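Local coordinates for protein dicer Related Helicase (Caenorhabditis elegans, PDB 6M6Q) that forms the N-terminal domain of a Dicer-related RNA helicase of the RIG-I-like receptor subfamily that probably hydrolyses ATP, at residues Leu270-Ile273 / Gly274-Ser277; Gly160-Thr163 / Ala164-Phe167; Thr213-Leu216 / Ala217-Phe221; Glu285-Glu288 / Trp289-Phe293. All coordinates share one frame; numbering follows the deposited sequence.

Interaction 1: Leu270-Ile273 / Gly274-Ser277; sequences LAII and GFKS
Phe275 folds its ring back over the backbone of Ile272, three residues earlier, where helix 262-271 gives way through a short 3-10 turn to a loop. The CA of Ile272 lies 3.8 Å from the centroid of the Phe275 ring and only 10° off the ring normal, a CH-pi contact. Ile272 O stands over the same face, 3.1 Å from Phe275 CG, displaced toward the rim. With CG beside its own backbone N (chi1 -60°), the ring turns back toward the turn instead of following the outgoing loop. Ile272 places CG1 on the N side in the same way (chi1 -80°), and that branch reaches Phe275 CE2 at 3.9 Å. Two backbone bonds close the turn: Gly274 N gives to Ala271 O at 3.0 Å, and Phe275 N to Ile272 O at 3.2 Å, each spanning three residues as in a 3-10 turn. Phe275 also meets Trp289 of helix 288-295 edge to face, while Ile272 packs on Phe167 and Phe171 of helix 162-171. Flat phenylalanine and branched isoleucine suit this buried, largely apolar place. A serine replacing Phe275 would probably uncover the Ile272 backbone and leave a gap beside Trp289. The carbonyls of Ala271 and Ile272 are thus met within the turn, and the apolar side chains join the end of the helix to its neighbours.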
ATOM      1  N   LEU B 270      -0.363  17.014   8.267  1.00 49.18           N
ATOM      2  CA  LEU B 270      -1.293  18.054   7.759  1.00 47.27           C
ATOM      3  C   LEU B 270      -0.798  19.420   8.222  1.00 50.54           C
ATOM      4  O   LEU B 270      -0.731  20.315   7.398  1.00 54.01           O
ATOM      5  CB  LEU B 270      -2.712  17.770   8.269  1.00 45.25           C
ATOM      6  CG  LEU B 270      -3.849  18.581   7.642  1.00 46.03           C
ATOM      7  CD1 LEU B 270      -4.164  18.082   6.256  1.00 55.80           C
ATOM      8  CD2 LEU B 270      -5.111  18.516   8.482  1.00 44.00           C
ATOM      9  N   ALA B 271      -0.411  19.537   9.488  1.00 55.22           N
ATOM     10  CA  ALA B 271      -0.104  20.814  10.176  1.00 50.98           C
ATOM     11  C   ALA B 271       1.218  21.397   9.666  1.00 50.05           C
ATOM     12  O   ALA B 271       1.419  22.582   9.864  1.00 50.36           O
ATOM     13  CB  ALA B 271      -0.051  20.589  11.663  1.00 53.12           C
ATOM     14  N   ILE B 272       2.088  20.570   9.060  1.00 54.29           N
ATOM     15  CA  ILE B 272       3.485  20.914   8.610  1.00 56.41           C
ATOM     16  C   ILE B 272       3.487  22.199   7.770  1.00 59.50           C
ATOM     17  O   ILE B 272       4.476  22.932   7.836  1.00 64.07           O
ATOM     18  CB  ILE B 272       4.088  19.727   7.825  1.00 61.66           C
ATOM     19  CG1 ILE B 272       4.611  18.659   8.781  1.00 64.26           C
ATOM     20  CG2 ILE B 272       5.157  20.182   6.828  1.00 61.82           C
ATOM     21  CD1 ILE B 272       5.123  17.419   8.095  1.00 68.33           C
ATOM     22  N   ILE B 273       2.432  22.437   6.990  1.00 65.27           N
ATOM     23  CA  ILE B 273       2.340  23.557   6.012  1.00 67.68           C
ATOM     24  C   ILE B 273       2.394  24.900   6.763  1.00 69.34           C
ATOM     25  O   ILE B 273       2.763  25.901   6.137  1.00 83.04           O
ATOM     26  CB  ILE B 273       1.080  23.411   5.124  1.00 72.97           C
ATOM     27  CG1 ILE B 273       1.232  24.181   3.809  1.00 75.60           C
ATOM     28  CG2 ILE B 273      -0.185  23.810   5.878  1.00 76.57           C
ATOM     29  CD1 ILE B 273       2.354  23.667   2.927  1.00 73.16           C
ATOM     30  N   GLY B 274       2.109  24.908   8.065  1.00 71.46           N
ATOM     31  CA  GLY B 274       2.030  26.141   8.881  1.00 69.43           C
ATOM     32  C   GLY B 274       3.402  26.626   9.321  1.00 61.41           C
ATOM     33  O   GLY B 274       3.523  27.830   9.680  1.00 60.62           O
ATOM     34  N   PHE B 275       4.397  25.738   9.311  1.00 53.62           N
ATOM     35  CA  PHE B 275       5.803  26.038   9.706  1.00 61.79           C
ATOM     36  C   PHE B 275       6.340  27.237   8.894  1.00 64.90           C
ATOM     37  O   PHE B 275       6.092  27.320   7.687  1.00 73.84           O
ATOM     38  CB  PHE B 275       6.708  24.821   9.493  1.00 58.91           C
ATOM     39  CG  PHE B 275       6.360  23.571  10.265  1.00 58.02           C
ATOM     40  CD1 PHE B 275       5.356  23.555  11.233  1.00 58.01           C
ATOM     41  CD2 PHE B 275       7.041  22.390  10.005  1.00 56.76           C
ATOM     42  CE1 PHE B 275       5.053  22.388  11.915  1.00 55.64           C
ATOM     43  CE2 PHE B 275       6.754  21.230  10.705  1.00 54.24           C
ATOM     44  CZ  PHE B 275       5.762  21.229  11.656  1.00 59.48           C
ATOM     45  N   LYS B 276       7.023  28.164   9.563  1.00 77.93           N
ATOM     46  CA  LYS B 276       7.612  29.383   8.944  1.00 82.24           C
ATOM     47  C   LYS B 276       9.082  29.101   8.688  1.00 80.85           C
ATOM     48  O   LYS B 276       9.792  28.833   9.679  1.00 76.46           O
ATOM     49  CB  LYS B 276       7.462  30.597   9.869  1.00 87.68           C
ATOM     50  CG  LYS B 276       6.035  31.103  10.076  1.00 90.14           C
ATOM     51  CD  LYS B 276       5.878  32.077  11.239  1.00 91.41           C
ATOM     52  CE  LYS B 276       4.465  32.133  11.796  1.00 97.99           C
ATOM     53  NZ  LYS B 276       4.127  30.907  12.566  1.00106.98           N
ATOM     54  N   SER B 277       9.520  29.107   7.425  1.00 76.47           N
ATOM     55  CA  SER B 277      10.930  28.810   7.067  1.00 83.74           C
ATOM     56  C   SER B 277      11.463  29.793   6.014  1.00 85.82           C
ATOM     57  O   SER B 277      12.595  29.555   5.523  1.00 89.45           O
ATOM     58  CB  SER B 277      11.106  27.352   6.646  1.00 85.62           C
ATOM     59  OG  SER B 277      10.772  27.146   5.276  1.00 87.51           O
TER

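Interaction 2: Gly160-Thr163 / Ala164-Phe167; sequences GWLT and AETF
Trp161 brings the CD1 edge of its indole against Ala164, with CD1 4.2 Å from Ala164 CB and 3.6 Å from Ala164 N, which lies near the ring plane. This is the first turn of helix 162-171, and the small alanine suits a place where an indole passes alongside the backbone. Trp161 CG is turned away from its own backbone N (chi1 -156°), which carries the ring back beside the turn, where NE1 makes a weak hydrogen bond to Ile273 O. The backbone closure here is also weak: Ala164 N reaches Trp161 O at 3.4 Å. Leu162 and Glu165 cross, with CD1 of the leucine 3.7 Å from Glu165 OE2, a simple contact between a methyl and the end of an extended, solvent-facing acid. Thr163 is buried, and its OG1 is hydrogen-bonded to Phe275 O, tying the helix start to the loop after helix 262-271. Thr166, by contrast, spends its hydroxyl on its own helix. Holding OG1 on the backbone N side (chi1 -43°) lets threonine use side chain and main chain together, its methyl being left to pack on Trp289 and Glu287. Leu162 O is therefore gripped twice, by Thr166 N at 3.2 Å and by Thr166 OG1 at 3.0 Å, the two donors arriving from opposite faces of the carbonyl plane.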
ATOM      1  N   GLY B 160       5.077  32.908  -1.596  1.00 88.43           N
ATOM      2  CA  GLY B 160       6.473  32.443  -1.643  1.00 90.49           C
ATOM      3  C   GLY B 160       6.804  31.548  -0.472  1.00 92.61           C
ATOM      4  O   GLY B 160       7.981  31.539  -0.059  1.00104.13           O
ATOM      5  N   TRP B 161       5.810  30.827   0.057  1.00 88.42           N
ATOM      6  CA  TRP B 161       5.948  29.996   1.286  1.00 77.93           C
ATOM      7  C   TRP B 161       6.960  28.871   1.032  1.00 72.61           C
ATOM      8  O   TRP B 161       6.663  27.996   0.245  1.00 77.67           O
ATOM      9  CB  TRP B 161       4.595  29.439   1.716  1.00 84.73           C
ATOM     10  CG  TRP B 161       4.538  29.094   3.169  1.00 92.54           C
ATOM     11  CD1 TRP B 161       4.616  27.856   3.737  1.00 92.19           C
ATOM     12  CD2 TRP B 161       4.429  30.024   4.254  1.00 95.43           C
ATOM     13  NE1 TRP B 161       4.537  27.953   5.099  1.00 95.39           N
ATOM     14  CE2 TRP B 161       4.427  29.270   5.446  1.00 93.46           C
ATOM     15  CE3 TRP B 161       4.330  31.414   4.335  1.00 88.02           C
ATOM     16  CZ2 TRP B 161       4.324  29.865   6.697  1.00 99.76           C
ATOM     17  CZ3 TRP B 161       4.221  32.002   5.571  1.00 85.83           C
ATOM     18  CH2 TRP B 161       4.220  31.238   6.736  1.00 98.89           C
ATOM     19  N   LEU B 162       8.101  28.902   1.705  1.00 77.76           N
ATOM     20  CA  LEU B 162       9.254  28.003   1.438  1.00 81.47           C
ATOM     21  C   LEU B 162       8.980  26.621   2.050  1.00 86.49           C
ATOM     22  O   LEU B 162       9.583  25.633   1.592  1.00 88.77           O
ATOM     23  CB  LEU B 162      10.504  28.659   2.028  1.00 85.72           C
ATOM     24  CG  LEU B 162      11.764  27.801   2.080  1.00 91.65           C
ATOM     25  CD1 LEU B 162      12.274  27.482   0.683  1.00 93.72           C
ATOM     26  CD2 LEU B 162      12.831  28.501   2.880  1.00 97.54           C
ATOM     27  N   THR B 163       8.141  26.568   3.079  1.00 89.83           N
ATOM     28  CA  THR B 163       7.743  25.320   3.763  1.00 77.96           C
ATOM     29  C   THR B 163       6.949  24.459   2.787  1.00 70.83           C
ATOM     30  O   THR B 163       7.079  23.241   2.844  1.00 66.87           O
ATOM     31  CB  THR B 163       6.929  25.626   5.016  1.00 82.23           C
ATOM     32  OG1 THR B 163       7.851  25.907   6.064  1.00 84.15           O
ATOM     33  CG2 THR B 163       6.013  24.492   5.406  1.00 89.62           C
ATOM     34  N   ALA B 164       6.130  25.090   1.947  1.00 67.10           N
ATOM     35  CA  ALA B 164       5.270  24.417   0.949  1.00 68.90           C
ATOM     36  C   ALA B 164       6.144  23.728  -0.102  1.00 69.09           C
ATOM     37  O   ALA B 164       5.796  22.617  -0.494  1.00 82.21           O
ATOM     38  CB  ALA B 164       4.314  25.398   0.317  1.00 64.35           C
ATOM     39  N   GLU B 165       7.246  24.367  -0.509  1.00 78.13           N
ATOM     40  CA  GLU B 165       8.203  23.852  -1.522  1.00 76.04           C
ATOM     41  C   GLU B 165       8.921  22.626  -0.964  1.00 72.97           C
ATOM     42  O   GLU B 165       8.949  21.607  -1.668  1.00 75.95           O
ATOM     43  CB  GLU B 165       9.203  24.934  -1.932  1.00 89.06           C
ATOM     44  CG  GLU B 165      10.232  24.447  -2.953  1.00104.67           C
ATOM     45  CD  GLU B 165      11.505  25.288  -3.081  1.00113.73           C
ATOM     46  OE1 GLU B 165      12.551  24.727  -3.514  1.00117.15           O
ATOM     47  OE2 GLU B 165      11.457  26.496  -2.755  1.00117.00           O
ATOM     48  N   THR B 166       9.408  22.688   0.277  1.00 72.82           N
ATOM     49  CA  THR B 166      10.103  21.544   0.942  1.00 74.82           C
ATOM     50  C   THR B 166       9.150  20.333   1.010  1.00 72.50           C
ATOM     51  O   THR B 166       9.551  19.250   0.611  1.00 66.83           O
ATOM     52  CB  THR B 166      10.624  21.927   2.334  1.00 68.59           C
ATOM     53  OG1 THR B 166      11.217  23.222   2.276  1.00 65.60           O
ATOM     54  CG2 THR B 166      11.614  20.924   2.881  1.00 66.69           C
ATOM     55  N   PHE B 167       7.912  20.559   1.451  1.00 71.58           N
ATOM     56  CA  PHE B 167       6.825  19.554   1.579  1.00 66.17           C
ATOM     57  C   PHE B 167       6.611  18.844   0.238  1.00 66.82           C
ATOM     58  O   PHE B 167       6.655  17.602   0.208  1.00 67.49           O
ATOM     59  CB  PHE B 167       5.548  20.245   2.043  1.00 59.68           C
ATOM     60  CG  PHE B 167       4.415  19.337   2.416  1.00 59.52           C
ATOM     61  CD1 PHE B 167       3.480  18.945   1.472  1.00 61.79           C
ATOM     62  CD2 PHE B 167       4.206  18.982   3.741  1.00 62.59           C
ATOM     63  CE1 PHE B 167       2.384  18.183   1.841  1.00 62.86           C
ATOM     64  CE2 PHE B 167       3.107  18.222   4.109  1.00 61.22           C
ATOM     65  CZ  PHE B 167       2.205  17.817   3.157  1.00 61.57           C
TER

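Interaction 3: Thr213-Leu216 / Ala217-Phe221; sequences TTIL and AFEVF
Glu219 and Ile215, one helical turn apart, lie side by side and point the same way along helix 210-221. Followed outward, Glu219 CB first sits 3.6 Å from Ile215 O, and it also packs against the methyl of Ala271 in helix 262-271. CG comes next, 3.3 Å from Ile215 O and 4.1 Å from Ile215 CG2, so this methylene serves as an apolar neighbour for the isoleucine branch. CG lies on the backbone N side (chi1 -58°), which keeps it over the preceding turn, and a second bend at chi2 (-72°) then swings CD out of line with the chain. At the tip, OE2 makes a weak hydrogen bond to Tyr151 OH. Glutamate suits such a boundary place, since its methylenes can pack while its carboxylate reaches a polar partner. Beneath the side chains runs regular alpha-helical bonding: Glu219 N gives to Ile215 O at 3.0 Å, and Ala217 N to Thr213 O at 2.8 Å. Val220, with CG2 on the N side, sets that methyl 3.4 Å from Leu216 O, while its CG1 stands over the centre of the Phe221 ring. The hydroxyl of Thr213 bonds back to Cys209 O, a partner at the helix start. In this all-helical domain, Leu216 and Glu219 pack on Ala271, and Val220 on Met268, of helix 262-271, whereas Thr213 and Leu216 meet Met200 of helix 196-204.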
ATOM      1  N   THR B 213       6.995  22.694  16.878  1.00 66.82           N
ATOM      2  CA  THR B 213       6.298  21.877  17.907  1.00 66.82           C
ATOM      3  C   THR B 213       5.051  22.638  18.400  1.00 69.87           C
ATOM      4  O   THR B 213       3.989  21.986  18.582  1.00 71.99           O
ATOM      5  CB  THR B 213       7.250  21.500  19.055  1.00 68.18           C
ATOM      6  OG1 THR B 213       8.362  20.780  18.517  1.00 71.82           O
ATOM      7  CG2 THR B 213       6.581  20.663  20.126  1.00 70.24           C
ATOM      8  N   THR B 214       5.152  23.963  18.570  1.00 65.65           N
ATOM      9  CA  THR B 214       4.040  24.823  19.041  1.00 63.69           C
ATOM     10  C   THR B 214       2.883  24.740  18.034  1.00 59.90           C
ATOM     11  O   THR B 214       1.741  24.506  18.469  1.00 59.14           O
ATOM     12  CB  THR B 214       4.522  26.254  19.301  1.00 63.95           C
ATOM     13  OG1 THR B 214       5.448  26.214  20.389  1.00 64.01           O
ATOM     14  CG2 THR B 214       3.396  27.204  19.627  1.00 68.16           C
ATOM     15  N   ILE B 215       3.173  24.826  16.735  1.00 63.50           N
ATOM     16  CA  ILE B 215       2.137  24.719  15.656  1.00 60.95           C
ATOM     17  C   ILE B 215       1.549  23.300  15.694  1.00 57.67           C
ATOM     18  O   ILE B 215       0.315  23.193  15.705  1.00 55.50           O
ATOM     19  CB  ILE B 215       2.706  25.107  14.266  1.00 63.22           C
ATOM     20  CG1 ILE B 215       2.933  26.619  14.154  1.00 58.80           C
ATOM     21  CG2 ILE B 215       1.812  24.609  13.133  1.00 64.98           C
ATOM     22  CD1 ILE B 215       4.093  27.012  13.246  1.00 64.90           C
ATOM     23  N   LEU B 216       2.396  22.265  15.837  1.00 54.17           N
ATOM     24  CA  LEU B 216       1.948  20.841  15.840  1.00 50.17           C
ATOM     25  C   LEU B 216       0.998  20.604  17.005  1.00 47.90           C
ATOM     26  O   LEU B 216      -0.067  20.050  16.758  1.00 51.47           O
ATOM     27  CB  LEU B 216       3.149  19.899  15.906  1.00 50.37           C
ATOM     28  CG  LEU B 216       3.922  19.751  14.598  1.00 57.73           C
ATOM     29  CD1 LEU B 216       5.142  18.858  14.782  1.00 59.86           C
ATOM     30  CD2 LEU B 216       3.021  19.215  13.494  1.00 56.93           C
ATOM     31  N   ALA B 217       1.361  21.058  18.213  1.00 53.77           N
ATOM     32  CA  ALA B 217       0.571  20.882  19.460  1.00 50.63           C
ATOM     33  C   ALA B 217      -0.822  21.492  19.284  1.00 51.34           C
ATOM     34  O   ALA B 217      -1.815  20.859  19.697  1.00 52.52           O
ATOM     35  CB  ALA B 217       1.289  21.502  20.628  1.00 51.83           C
ATOM     36  N   PHE B 218      -0.905  22.659  18.655  1.00 50.73           N
ATOM     37  CA  PHE B 218      -2.168  23.421  18.524  1.00 56.00           C
ATOM     38  C   PHE B 218      -3.084  22.751  17.488  1.00 59.07           C
ATOM     39  O   PHE B 218      -4.297  22.588  17.786  1.00 49.31           O
ATOM     40  CB  PHE B 218      -1.901  24.881  18.165  1.00 61.42           C
ATOM     41  CG  PHE B 218      -3.158  25.641  17.856  1.00 62.66           C
ATOM     42  CD1 PHE B 218      -4.031  26.009  18.873  1.00 71.37           C
ATOM     43  CD2 PHE B 218      -3.535  25.868  16.543  1.00 62.96           C
ATOM     44  CE1 PHE B 218      -5.242  26.617  18.581  1.00 77.40           C
ATOM     45  CE2 PHE B 218      -4.729  26.508  16.254  1.00 73.54           C
ATOM     46  CZ  PHE B 218      -5.580  26.882  17.275  1.00 75.95           C
ATOM     47  N   GLU B 219      -2.542  22.432  16.299  1.00 61.79           N
ATOM     48  CA  GLU B 219      -3.321  21.897  15.146  1.00 57.96           C
ATOM     49  C   GLU B 219      -3.761  20.467  15.462  1.00 54.43           C
ATOM     50  O   GLU B 219      -4.830  20.076  14.961  1.00 52.61           O
ATOM     51  CB  GLU B 219      -2.527  21.934  13.835  1.00 59.13           C
ATOM     52  CG  GLU B 219      -2.050  23.316  13.427  1.00 62.05           C
ATOM     53  CD  GLU B 219      -3.118  24.282  12.939  1.00 69.46           C
ATOM     54  OE1 GLU B 219      -4.164  24.403  13.604  1.00 70.57           O
ATOM     55  OE2 GLU B 219      -2.870  24.965  11.918  1.00 81.67           O
ATOM     56  N   VAL B 220      -3.034  19.752  16.337  1.00 49.41           N
ATOM     57  CA  VAL B 220      -3.411  18.369  16.751  1.00 51.78           C
ATOM     58  C   VAL B 220      -4.430  18.381  17.913  1.00 51.34           C
ATOM     59  O   VAL B 220      -5.380  17.610  17.821  1.00 52.71           O
ATOM     60  CB  VAL B 220      -2.182  17.517  17.060  1.00 54.96           C
ATOM     61  CG1 VAL B 220      -2.548  16.313  17.909  1.00 58.57           C
ATOM     62  CG2 VAL B 220      -1.483  17.079  15.771  1.00 59.65           C
ATOM     63  N   PHE B 221      -4.275  19.223  18.944  1.00 54.76           N
ATOM     64  CA  PHE B 221      -5.106  19.138  20.180  1.00 52.52           C
ATOM     65  C   PHE B 221      -6.147  20.270  20.258  1.00 54.97           C
ATOM     66  O   PHE B 221      -7.193  20.043  20.844  1.00 59.81           O
ATOM     67  CB  PHE B 221      -4.233  19.126  21.434  1.00 52.28           C
ATOM     68  CG  PHE B 221      -3.307  17.948  21.541  1.00 51.46           C
ATOM     69  CD1 PHE B 221      -3.768  16.706  21.949  1.00 50.36           C
ATOM     70  CD2 PHE B 221      -1.960  18.079  21.223  1.00 58.32           C
ATOM     71  CE1 PHE B 221      -2.902  15.622  22.019  1.00 51.94           C
ATOM     72  CE2 PHE B 221      -1.094  16.994  21.306  1.00 53.74           C
ATOM     73  CZ  PHE B 221      -1.567  15.769  21.695  1.00 48.30           C
TER

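Interaction 4: Glu285-Glu288 / Trp289-Phe293; sequences EHEE and WYYGF
Glu287, the N-cap residue of helix 288-295, meets Tyr291 one turn on, where a type I beta turn from Glu285 to Glu288 leads into the helix. Within that turn Glu288 N is satisfied by Glu285 O at 3.1 Å. Glu287 O takes Tyr291 N at 3.2 Å, nearly straight (168°) and in the carbonyl plane, and Tyr290 N adds only a weak bond. Above the backbone the side chains of Glu287 and Tyr291 cross: the ring, carried to the N side of its residue (chi1 -64°), puts CE2 3.9 Å from Glu287 CB, and the carboxylate stands at 86° to it. At 3.7 Å, Glu287 OE1 and Tyr291 OH are neighbours in loose contact. Negative side chains suit this end, where the helix dipole would probably favour them. Replacing Tyr291 by an alanine would probably leave the Glu287 side chain without its ring neighbour and freer to turn. Trp289 leaves on a different side of the helix and packs on Thr166, its CD1 3.6 Å from His286 O. The next acceptor, Glu288 O, receives Gly292 N at 2.8 Å.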
ATOM      1  N   GLU B 285      19.008  27.025   7.035  1.00102.95           N
ATOM      2  CA  GLU B 285      18.331  26.255   8.120  1.00100.81           C
ATOM      3  C   GLU B 285      16.850  26.017   7.759  1.00 92.96           C
ATOM      4  O   GLU B 285      16.105  25.576   8.636  1.00 94.27           O
ATOM      5  CB  GLU B 285      18.401  26.987   9.469  1.00114.40           C
ATOM      6  CG  GLU B 285      19.771  27.522   9.861  1.00116.76           C
ATOM      7  CD  GLU B 285      19.709  28.562  10.979  1.00116.56           C
ATOM      8  OE1 GLU B 285      20.320  28.328  12.060  1.00103.83           O
ATOM      9  OE2 GLU B 285      19.014  29.592  10.786  1.00110.60           O
ATOM     10  N   HIS B 286      16.442  26.323   6.524  1.00 88.25           N
ATOM     11  CA  HIS B 286      15.021  26.332   6.058  1.00 85.38           C
ATOM     12  C   HIS B 286      14.425  24.906   6.032  1.00 90.68           C
ATOM     13  O   HIS B 286      13.182  24.789   5.992  1.00 82.19           O
ATOM     14  CB  HIS B 286      14.917  27.007   4.684  1.00 83.74           C
ATOM     15  CG  HIS B 286      15.866  26.458   3.672  1.00 86.70           C
ATOM     16  ND1 HIS B 286      17.230  26.676   3.745  1.00 82.13           N
ATOM     17  CD2 HIS B 286      15.660  25.672   2.592  1.00 83.35           C
ATOM     18  CE1 HIS B 286      17.821  26.047   2.753  1.00 87.19           C
ATOM     19  NE2 HIS B 286      16.876  25.433   2.026  1.00 81.95           N
ATOM     20  N   GLU B 287      15.266  23.867   6.025  1.00 93.13           N
ATOM     21  CA  GLU B 287      14.823  22.446   6.019  1.00 86.69           C
ATOM     22  C   GLU B 287      15.141  21.785   7.373  1.00 94.71           C
ATOM     23  O   GLU B 287      15.089  20.547   7.438  1.00 94.84           O
ATOM     24  CB  GLU B 287      15.492  21.686   4.873  1.00 85.56           C
ATOM     25  CG  GLU B 287      15.177  22.241   3.498  1.00 88.88           C
ATOM     26  CD  GLU B 287      15.835  21.499   2.342  1.00 88.41           C
ATOM     27  OE1 GLU B 287      17.022  21.125   2.475  1.00 81.61           O
ATOM     28  OE2 GLU B 287      15.156  21.298   1.303  1.00 83.45           O
ATOM     29  N   GLU B 288      15.363  22.586   8.427  1.00105.86           N
ATOM     30  CA  GLU B 288      15.671  22.120   9.811  1.00 99.80           C
ATOM     31  C   GLU B 288      14.506  21.280  10.331  1.00 96.40           C
ATOM     32  O   GLU B 288      14.778  20.288  11.048  1.00 86.81           O
ATOM     33  CB  GLU B 288      15.895  23.311  10.744  1.00111.11           C
ATOM     34  CG  GLU B 288      16.989  23.096  11.769  1.00122.61           C
ATOM     35  CD  GLU B 288      17.616  24.377  12.302  1.00134.96           C
ATOM     36  OE1 GLU B 288      16.933  25.111  13.060  1.00134.95           O
ATOM     37  OE2 GLU B 288      18.782  24.648  11.953  1.00148.87           O
ATOM     38  N   TRP B 289      13.262  21.670   9.990  1.00 84.36           N
ATOM     39  CA  TRP B 289      12.029  20.969  10.429  1.00 79.89           C
ATOM     40  C   TRP B 289      11.990  19.558   9.834  1.00 82.11           C
ATOM     41  O   TRP B 289      11.610  18.614  10.578  1.00 74.81           O
ATOM     42  CB  TRP B 289      10.767  21.771  10.102  1.00 75.34           C
ATOM     43  CG  TRP B 289      10.434  21.924   8.651  1.00 76.33           C
ATOM     44  CD1 TRP B 289      10.629  23.036   7.890  1.00 84.80           C
ATOM     45  CD2 TRP B 289       9.697  21.002   7.824  1.00 75.35           C
ATOM     46  NE1 TRP B 289      10.097  22.863   6.640  1.00 80.61           N
ATOM     47  CE2 TRP B 289       9.532  21.620   6.566  1.00 79.76           C
ATOM     48  CE3 TRP B 289       9.173  19.717   8.012  1.00 68.70           C
ATOM     49  CZ2 TRP B 289       8.881  20.989   5.508  1.00 80.41           C
ATOM     50  CZ3 TRP B 289       8.528  19.098   6.966  1.00 74.19           C
ATOM     51  CH2 TRP B 289       8.392  19.725   5.730  1.00 78.92           C
ATOM     52  N   TYR B 290      12.387  19.413   8.563  1.00 79.85           N
ATOM     53  CA  TYR B 290      12.375  18.126   7.822  1.00 68.15           C
ATOM     54  C   TYR B 290      13.410  17.181   8.436  1.00 65.87           C
ATOM     55  O   TYR B 290      13.058  16.029   8.726  1.00 67.77           O
ATOM     56  CB  TYR B 290      12.591  18.344   6.320  1.00 71.03           C
ATOM     57  CG  TYR B 290      12.807  17.066   5.547  1.00 76.33           C
ATOM     58  CD1 TYR B 290      14.074  16.692   5.117  1.00 77.36           C
ATOM     59  CD2 TYR B 290      11.782  16.154   5.395  1.00 82.29           C
ATOM     60  CE1 TYR B 290      14.293  15.489   4.470  1.00 76.81           C
ATOM     61  CE2 TYR B 290      11.982  14.946   4.746  1.00 87.44           C
ATOM     62  CZ  TYR B 290      13.241  14.613   4.278  1.00 84.47           C
ATOM     63  OH  TYR B 290      13.448  13.422   3.642  1.00 89.19           O
ATOM     64  N   TYR B 291      14.640  17.655   8.651  1.00 67.84           N
ATOM     65  CA  TYR B 291      15.740  16.846   9.238  1.00 68.82           C
ATOM     66  C   TYR B 291      15.424  16.592  10.719  1.00 70.85           C
ATOM     67  O   TYR B 291      15.812  15.540  11.225  1.00 78.74           O
ATOM     68  CB  TYR B 291      17.103  17.510   8.982  1.00 72.28           C
ATOM     69  CG  TYR B 291      17.475  17.595   7.521  1.00 78.79           C
ATOM     70  CD1 TYR B 291      17.432  16.470   6.710  1.00 92.27           C
ATOM     71  CD2 TYR B 291      17.831  18.800   6.928  1.00 83.36           C
ATOM     72  CE1 TYR B 291      17.725  16.538   5.355  1.00 90.81           C
ATOM     73  CE2 TYR B 291      18.124  18.885   5.573  1.00 84.09           C
ATOM     74  CZ  TYR B 291      18.068  17.749   4.783  1.00 89.78           C
ATOM     75  OH  TYR B 291      18.367  17.806   3.450  1.00 88.90           O
ATOM     76  N   GLY B 292      14.688  17.501  11.365  1.00 72.98           N
ATOM     77  CA  GLY B 292      14.176  17.332  12.744  1.00 80.14           C
ATOM     78  C   GLY B 292      13.187  16.177  12.854  1.00 78.65           C
ATOM     79  O   GLY B 292      13.209  15.470  13.877  1.00 88.78           O
ATOM     80  N   PHE B 293      12.338  16.014  11.841  1.00 77.92           N
ATOM     81  CA  PHE B 293      11.346  14.910  11.710  1.00 73.64           C
ATOM     82  C   PHE B 293      12.092  13.575  11.552  1.00 73.33           C
ATOM     83  O   PHE B 293      11.696  12.580  12.207  1.00 70.28           O
ATOM     84  CB  PHE B 293      10.403  15.159  10.523  1.00 74.84           C
ATOM     85  CG  PHE B 293       8.994  15.572  10.887  1.00 75.12           C
ATOM     86  CD1 PHE B 293       8.682  16.899  11.157  1.00 69.72           C
ATOM     87  CD2 PHE B 293       7.964  14.640  10.911  1.00 77.76           C
ATOM     88  CE1 PHE B 293       7.388  17.272  11.494  1.00 65.12           C
ATOM     89  CE2 PHE B 293       6.669  15.020  11.244  1.00 71.20           C
ATOM     90  CZ  PHE B 293       6.386  16.335  11.532  1.00 65.27           C
TER

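Overall arrangement
Interactions 1 and 4 each touch all the others, but interaction 1 is the buried one; interactions 2, 3 and 4 are partly buried, with exposed residues among the touching ones in 2 and 3. Interactions 1 and 4 flank the same connection, the loop from helix 262-271 to helix 288-295, while interaction 2 starts helix 162-171 and interaction 3 lies in helix 210-221. Their chemistry follows their places: an aromatic over backbone in the core, hydroxyl and carbonyl bonding at one helix start, a glutamate at the N-cap position of another, and regular helical bonding with a half-packed glutamate within helix 210-221. Interactions 2 and 3 do not meet, their nearest atoms about 7 Å apart, and interaction 1 lies between them.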